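Local coordinates for protein Exo-beta-1,4-mannosidase (PDB 4LYP) that probably removes mannose residues from the non-reducing ends of beta-1,4-linked mannose chains by hydrolysis, and can also transfer sugars to other acceptors, at residues G157-Y162 and A189-D194; T211-R216 and T252-G257. All coordinates share one frame; numbering follows the deposited sequence.

Contact 1. Residues G157-Y162 and A189-D194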
loop_
_atom_site.group_PDB
_atom_site.type_symbol
_atom_site.label_atom_id
_atom_site.label_comp_id
_atom_site.label_asym_id
_atom_site.label_seq_id
_atom_site.Cartn_x
_atom_site.Cartn_y
_atom_site.Cartn_z
ATOM N N GLY A 157 11.852 7.588 -1.115
ATOM C CA GLY A 157 12.541 8.613 -0.319
ATOM C C GLY A 157 12.111 8.445 1.140
ATOM O O GLY A 157 12.829 7.813 1.927
ATOM N N GLY A 158 10.912 8.902 1.463
ATOM C CA GLY A 158 10.284 8.514 2.718
ATOM C C GLY A 158 10.838 9.309 3.929
ATOM O O GLY A 158 11.504 10.334 3.805
ATOM N N PHE A 159 10.534 8.795 5.127
ATOM C CA PHE A 159 10.876 9.514 6.364
ATOM C C PHE A 159 12.373 9.720 6.464
ATOM O O PHE A 159 12.815 10.763 6.966
ATOM C CB PHE A 159 10.380 8.762 7.571
ATOM C CG PHE A 159 8.887 8.818 7.789
ATOM C CD1 PHE A 159 8.028 9.402 6.906
ATOM C CD2 PHE A 159 8.341 8.200 8.893
ATOM C CE1 PHE A 159 6.663 9.464 7.120
ATOM C CE2 PHE A 159 6.982 8.253 9.155
ATOM C CZ PHE A 159 6.114 8.855 8.261
ATOM N N GLY A 160 13.219 8.795 5.969
ATOM C CA GLY A 160 14.655 9.003 5.988
ATOM C C GLY A 160 15.077 10.161 5.128
ATOM O O GLY A 160 16.023 10.869 5.477
ATOM N N GLN A 161 14.383 10.400 4.024
ATOM C CA GLN A 161 14.668 11.560 3.195
ATOM C C GLN A 161 14.276 12.844 3.932
ATOM O O GLN A 161 15.009 13.821 3.862
ATOM C CB GLN A 161 13.995 11.445 1.826
ATOM C CG GLN A 161 14.283 12.653 0.961
ATOM C CD GLN A 161 15.770 12.820 0.713
ATOM O OE1 GLN A 161 16.431 11.897 0.232
ATOM N NE2 GLN A 161 16.341 14.003 1.019
ATOM N N TYR A 162 13.107 12.865 4.580
ATOM C CA TYR A 162 12.774 14.077 5.364
ATOM C C TYR A 162 13.849 14.338 6.406
ATOM O O TYR A 162 14.250 15.509 6.623
ATOM C CB TYR A 162 11.401 13.978 6.012
ATOM C CG TYR A 162 10.215 14.157 5.111
ATOM C CD1 TYR A 162 9.637 13.099 4.421
ATOM C CD2 TYR A 162 9.644 15.407 4.903
ATOM C CE1 TYR A 162 8.525 13.252 3.635
ATOM C CE2 TYR A 162 8.515 15.574 4.134
ATOM C CZ TYR A 162 7.921 14.493 3.517
ATOM O OH TYR A 162 6.763 14.694 2.854
ATOM N N ALA A 189 13.578 6.814 11.959
ATOM C CA ALA A 189 12.628 7.023 13.045
ATOM C C ALA A 189 12.857 8.337 13.774
ATOM O O ALA A 189 12.003 8.761 14.535
ATOM C CB ALA A 189 12.635 5.843 14.010
ATOM N N ARG A 190 14.017 8.985 13.569
ATOM C CA ARG A 190 14.220 10.347 14.070
ATOM C C ARG A 190 13.127 11.268 13.603
ATOM O O ARG A 190 12.810 12.264 14.283
ATOM C CB ARG A 190 15.576 10.881 13.673
ATOM C CG ARG A 190 16.723 10.121 14.355
ATOM C CD ARG A 190 18.059 10.779 14.167
ATOM N NE ARG A 190 18.400 10.706 12.795
ATOM C CZ ARG A 190 19.473 11.330 12.228
ATOM N NH1 ARG A 190 20.186 12.185 12.955
ATOM N NH2 ARG A 190 19.791 11.191 10.930
ATOM N N PHE A 191 12.496 10.965 12.475
ATOM C CA PHE A 191 11.344 11.705 11.959
ATOM C C PHE A 191 10.277 11.962 13.006
ATOM O O PHE A 191 9.683 13.063 13.024
ATOM C CB PHE A 191 10.769 10.912 10.787
ATOM C CG PHE A 191 9.615 11.596 10.054
ATOM C CD1 PHE A 191 8.301 11.474 10.527
ATOM C CD2 PHE A 191 9.860 12.306 8.897
ATOM C CE1 PHE A 191 7.218 12.126 9.852
ATOM C CE2 PHE A 191 8.799 12.915 8.229
ATOM C CZ PHE A 191 7.500 12.799 8.680
ATOM N N TYR A 192 9.986 10.976 13.879
ATOM C CA TYR A 192 8.991 11.164 14.928
ATOM C C TYR A 192 9.568 11.025 16.346
ATOM O O TYR A 192 8.922 11.413 17.275
ATOM C CB TYR A 192 7.783 10.261 14.713
ATOM C CG TYR A 192 8.108 8.804 14.330
ATOM C CD1 TYR A 192 8.682 7.938 15.179
ATOM C CD2 TYR A 192 7.842 8.360 13.014
ATOM C CE1 TYR A 192 8.968 6.612 14.826
ATOM C CE2 TYR A 192 8.126 7.059 12.636
ATOM C CZ TYR A 192 8.695 6.187 13.526
ATOM O OH TYR A 192 8.974 4.903 13.109
ATOM N N ASN A 193 10.785 10.507 16.513
ATOM C CA ASN A 193 11.325 10.262 17.875
ATOM C C ASN A 193 12.338 11.319 18.338
ATOM O O ASN A 193 12.649 11.405 19.533
ATOM C CB ASN A 193 12.037 8.887 17.926
ATOM C CG ASN A 193 11.055 7.742 18.003
ATOM O OD1 ASN A 193 9.893 7.943 18.367
ATOM N ND2 ASN A 193 11.545 6.553 17.639
ATOM N N ASP A 194 12.901 12.123 17.446
ATOM C CA ASP A 194 13.973 13.042 17.842
ATOM C C ASP A 194 13.337 14.404 18.143
ATOM O O ASP A 194 12.638 14.982 17.298
ATOM C CB ASP A 194 15.009 13.140 16.758
ATOM C CG ASP A 194 16.110 14.089 17.146
ATOM O OD1 ASP A 194 17.220 13.568 17.500
ATOM O OD2 ASP A 194 15.992 15.298 17.124
#
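The rings of F159 and F191 lie face to face with almost no tilt, their planes at 3° and their centroids 3.8 Å apart. The overlap is broad but slightly slipped: CG of F159 is 3.7 Å from CG of F191, and at the far end CZ of F159 lies 3.8 Å from CE1 of F191 and not over its CZ. The first torsion of F191 (chi1 -176°) sets CG opposite the backbone N, which swings the ring off helix 181-193 and onto the face of F159. Y162, one helical turn beyond F159, meets F191 at its ring edge and not over its face. Its CB lies in the plane of the F191 ring, 3.6 Å from CE2 of F191, and the edge of F191 is turned toward the Y162 face in an offset edge-to-face pair. Phenylalanine suits both stacked places because two flat, apolar faces can be buried together without stranding a polar group.

Helices 158-167 and 181-193 of this TIM-barrel enzyme thus meet near their N- and C-terminal ends respectively, with local axes 8.5 Å apart and crossing at 70°. Y192 adds an edge-to-edge touch, its CE2 being 3.9 Å from CE2 of F159. Its ring packs over A189 O, which receives the backbone N-H groups of Y192 and N193 where the helix kinks.

In the second shell, F205 of helix 197-213 meets F191 edge-to-face, and L204 and H208 pack on Y162. The hydroxyl of Y192 is hydrogen-bonded to the backbone O of Q240, two residues past E238 of a guanidine-binding pocket.

Contact 2. Residues T211-R216 and T252-G257; sequences TVQNRR and TFIKKG
The carbonyl oxygen of I254 accepts an N-H from the side-chain amide of Q213, with NE2 of Q213 3.1 Å from O of I254. The bond is straight at the hydrogen (171°) and lies nearly in the plane of the glutamine amide, while at the acceptor the C=O...donor angle is 124° and the donor is tilted from the carbonyl plane. Glutamine suits this place because its chain, extended beyond CG (chi2 -175°), reaches from helix 197-213 to helix 244-257. CG2 of I254 rests against the same nitrogen, 3.5 Å from NE2 of Q213. The other end of the amide meets G257: OE1 of Q213 comes to 3.3 Å from CA of G257, an approach possible because glycine has no side chain. A water bridges the two helix ends, accepting from ND2 of N214 at 2.9 Å and donating to O of G257 at 2.8 Å.

Segment 211-216 holds the last turn of helix 197-213 and the chain leaving it, and segment 252-257 the last turns of helix 244-257, its neighbour on the outside of the barrel. W233, on strand 230-234, is touched by both Q213 and I254.

Neutral amides thus supply N-H groups to carbonyls in the last turn of helix 244-257, directly from Q213 and through water from N214; this probably satisfies those oxygens without bringing in a charge.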
loop_
_atom_site.group_PDB
_atom_site.type_symbol
_atom_site.label_atom_id
_atom_site.label_comp_id
_atom_site.label_asym_id
_atom_site.label_seq_id
_atom_site.Cartn_x
_atom_site.Cartn_y
_atom_site.Cartn_z
ATOM N N THR A 211 -0.875 19.830 0.441
ATOM C CA THR A 211 -0.809 20.034 -1.003
ATOM C C THR A 211 -1.596 18.904 -1.701
ATOM O O THR A 211 -2.340 19.181 -2.647
ATOM C CB THR A 211 0.637 20.009 -1.451
ATOM O OG1 THR A 211 1.332 21.105 -0.868
ATOM C CG2 THR A 211 0.725 20.149 -2.971
ATOM N N VAL A 212 -1.488 17.658 -1.247
ATOM C CA VAL A 212 -2.258 16.577 -1.881
ATOM C C VAL A 212 -3.724 16.699 -1.583
ATOM O O VAL A 212 -4.574 16.564 -2.499
ATOM C CB VAL A 212 -1.703 15.191 -1.492
ATOM C CG1 VAL A 212 -2.454 14.097 -2.199
ATOM C CG2 VAL A 212 -0.212 15.097 -1.819
ATOM N N GLN A 213 -4.115 16.981 -0.350
ATOM C CA GLN A 213 -5.539 17.068 -0.027
ATOM C C GLN A 213 -6.231 18.183 -0.790
ATOM O O GLN A 213 -7.421 18.113 -1.095
ATOM C CB GLN A 213 -5.757 17.227 1.471
ATOM C CG GLN A 213 -5.380 15.974 2.261
ATOM C CD GLN A 213 -5.731 16.111 3.742
ATOM O OE1 GLN A 213 -5.535 17.143 4.370
ATOM N NE2 GLN A 213 -6.304 15.067 4.295
ATOM N N ASN A 214 -5.474 19.280 -1.105
ATOM C CA ASN A 214 -6.050 20.426 -1.844
ATOM C C ASN A 214 -5.767 20.419 -3.313
ATOM O O ASN A 214 -6.088 21.374 -4.023
ATOM C CB ASN A 214 -5.555 21.692 -1.154
ATOM C CG ASN A 214 -6.266 21.849 0.164
ATOM O OD1 ASN A 214 -7.408 22.345 0.211
ATOM N ND2 ASN A 214 -5.666 21.343 1.233
ATOM N N ARG A 215 -5.212 19.337 -3.857
ATOM C CA ARG A 215 -4.911 19.274 -5.301
ATOM C C ARG A 215 -6.228 19.341 -6.087
ATOM O O ARG A 215 -7.165 18.600 -5.783
ATOM C CB ARG A 215 -4.214 17.899 -5.548
ATOM C CG ARG A 215 -3.995 17.582 -7.073
ATOM C CD ARG A 215 -2.995 18.548 -7.730
ATOM N NE ARG A 215 -2.754 18.071 -9.091
ATOM C CZ ARG A 215 -1.758 18.542 -9.850
ATOM N NH1 ARG A 215 -0.914 19.491 -9.377
ATOM N NH2 ARG A 215 -1.561 18.027 -11.049
ATOM N N ARG A 216 -6.240 20.183 -7.119
ATOM C CA ARG A 216 -7.300 20.112 -8.100
ATOM C C ARG A 216 -6.903 19.116 -9.151
ATOM O O ARG A 216 -5.863 19.264 -9.851
ATOM C CB ARG A 216 -7.551 21.521 -8.702
ATOM C CG ARG A 216 -8.676 21.483 -9.726
ATOM C CD ARG A 216 -8.857 22.894 -10.271
ATOM N NE ARG A 216 -9.793 22.818 -11.420
ATOM C CZ ARG A 216 -9.516 22.448 -12.702
ATOM N NH1 ARG A 216 -8.258 22.166 -13.140
ATOM N NH2 ARG A 216 -10.546 22.349 -13.550
ATOM N N THR A 252 -5.270 13.645 13.291
ATOM C CA THR A 252 -6.198 14.758 13.511
ATOM C C THR A 252 -5.941 15.834 12.456
ATOM O O THR A 252 -6.881 16.415 11.914
ATOM C CB THR A 252 -5.978 15.317 14.939
ATOM O OG1 THR A 252 -6.399 14.324 15.822
ATOM C CG2 THR A 252 -6.808 16.625 15.199
ATOM N N PHE A 253 -4.668 16.079 12.109
ATOM C CA PHE A 253 -4.327 17.036 11.060
ATOM C C PHE A 253 -4.973 16.603 9.740
ATOM O O PHE A 253 -5.584 17.388 9.027
ATOM C CB PHE A 253 -2.799 17.134 10.884
ATOM C CG PHE A 253 -2.367 18.045 9.803
ATOM C CD1 PHE A 253 -2.213 19.406 10.047
ATOM C CD2 PHE A 253 -2.158 17.572 8.505
ATOM C CE1 PHE A 253 -1.812 20.265 8.996
ATOM C CE2 PHE A 253 -1.810 18.423 7.506
ATOM C CZ PHE A 253 -1.623 19.759 7.739
ATOM N N ILE A 254 -4.821 15.303 9.394
ATOM C CA ILE A 254 -5.342 14.793 8.136
ATOM C C ILE A 254 -6.889 14.897 8.113
ATOM O O ILE A 254 -7.441 15.338 7.115
ATOM C CB ILE A 254 -4.903 13.314 7.910
ATOM C CG1 ILE A 254 -3.419 13.290 7.665
ATOM C CG2 ILE A 254 -5.656 12.646 6.785
ATOM C CD1 ILE A 254 -2.841 11.891 7.670
ATOM N N LYS A 255 -7.530 14.523 9.226
ATOM C CA LYS A 255 -8.985 14.565 9.288
ATOM C C LYS A 255 -9.505 15.994 9.161
ATOM O O LYS A 255 -10.456 16.271 8.419
ATOM C CB LYS A 255 -9.447 13.955 10.616
ATOM C CG LYS A 255 -10.962 13.938 10.736
ATOM C CD LYS A 255 -11.758 13.036 9.851
ATOM C CE LYS A 255 -11.517 11.599 10.167
ATOM N NZ LYS A 255 -12.464 10.634 9.393
ATOM N N LYS A 256 -8.875 16.942 9.864
ATOM C CA LYS A 256 -9.315 18.338 9.753
ATOM C C LYS A 256 -9.065 18.869 8.301
ATOM O O LYS A 256 -9.835 19.666 7.792
ATOM C CB LYS A 256 -8.556 19.192 10.769
ATOM C CG LYS A 256 -9.059 18.969 12.235
ATOM C CD LYS A 256 -8.386 19.931 13.192
ATOM C CE LYS A 256 -9.019 20.022 14.605
ATOM N NZ LYS A 256 -9.051 18.776 15.385
ATOM N N GLY A 257 -8.013 18.328 7.645
ATOM C CA GLY A 257 -7.751 18.756 6.273
ATOM C C GLY A 257 -8.780 18.240 5.263
ATOM O O GLY A 257 -8.993 18.875 4.253
HETATM O O HOH W 1 -7.186 20.990 3.690
#

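Contact 1 and contact 2 come in series along the chain. Their centres are 20 Å apart, and their nearest atoms, about 8 Å apart, do not touch. Helix 181-193 of contact 1 is followed directly by helix 197-213. That helix packs on the aromatic cluster of contact 1 through its middle, at A201, L204 and H208, and ends in contact 2, so it links the two physically. Contact 1 thus joins helices that lie between strands 144-148 and 230-234, and contact 2 ties the last of the three helices there to the helix that follows strand 230-234. The Y192 side chain of contact 1 lies about 12 Å from a bound guanidine, while contact 2 sits at the far end of helix 197-213.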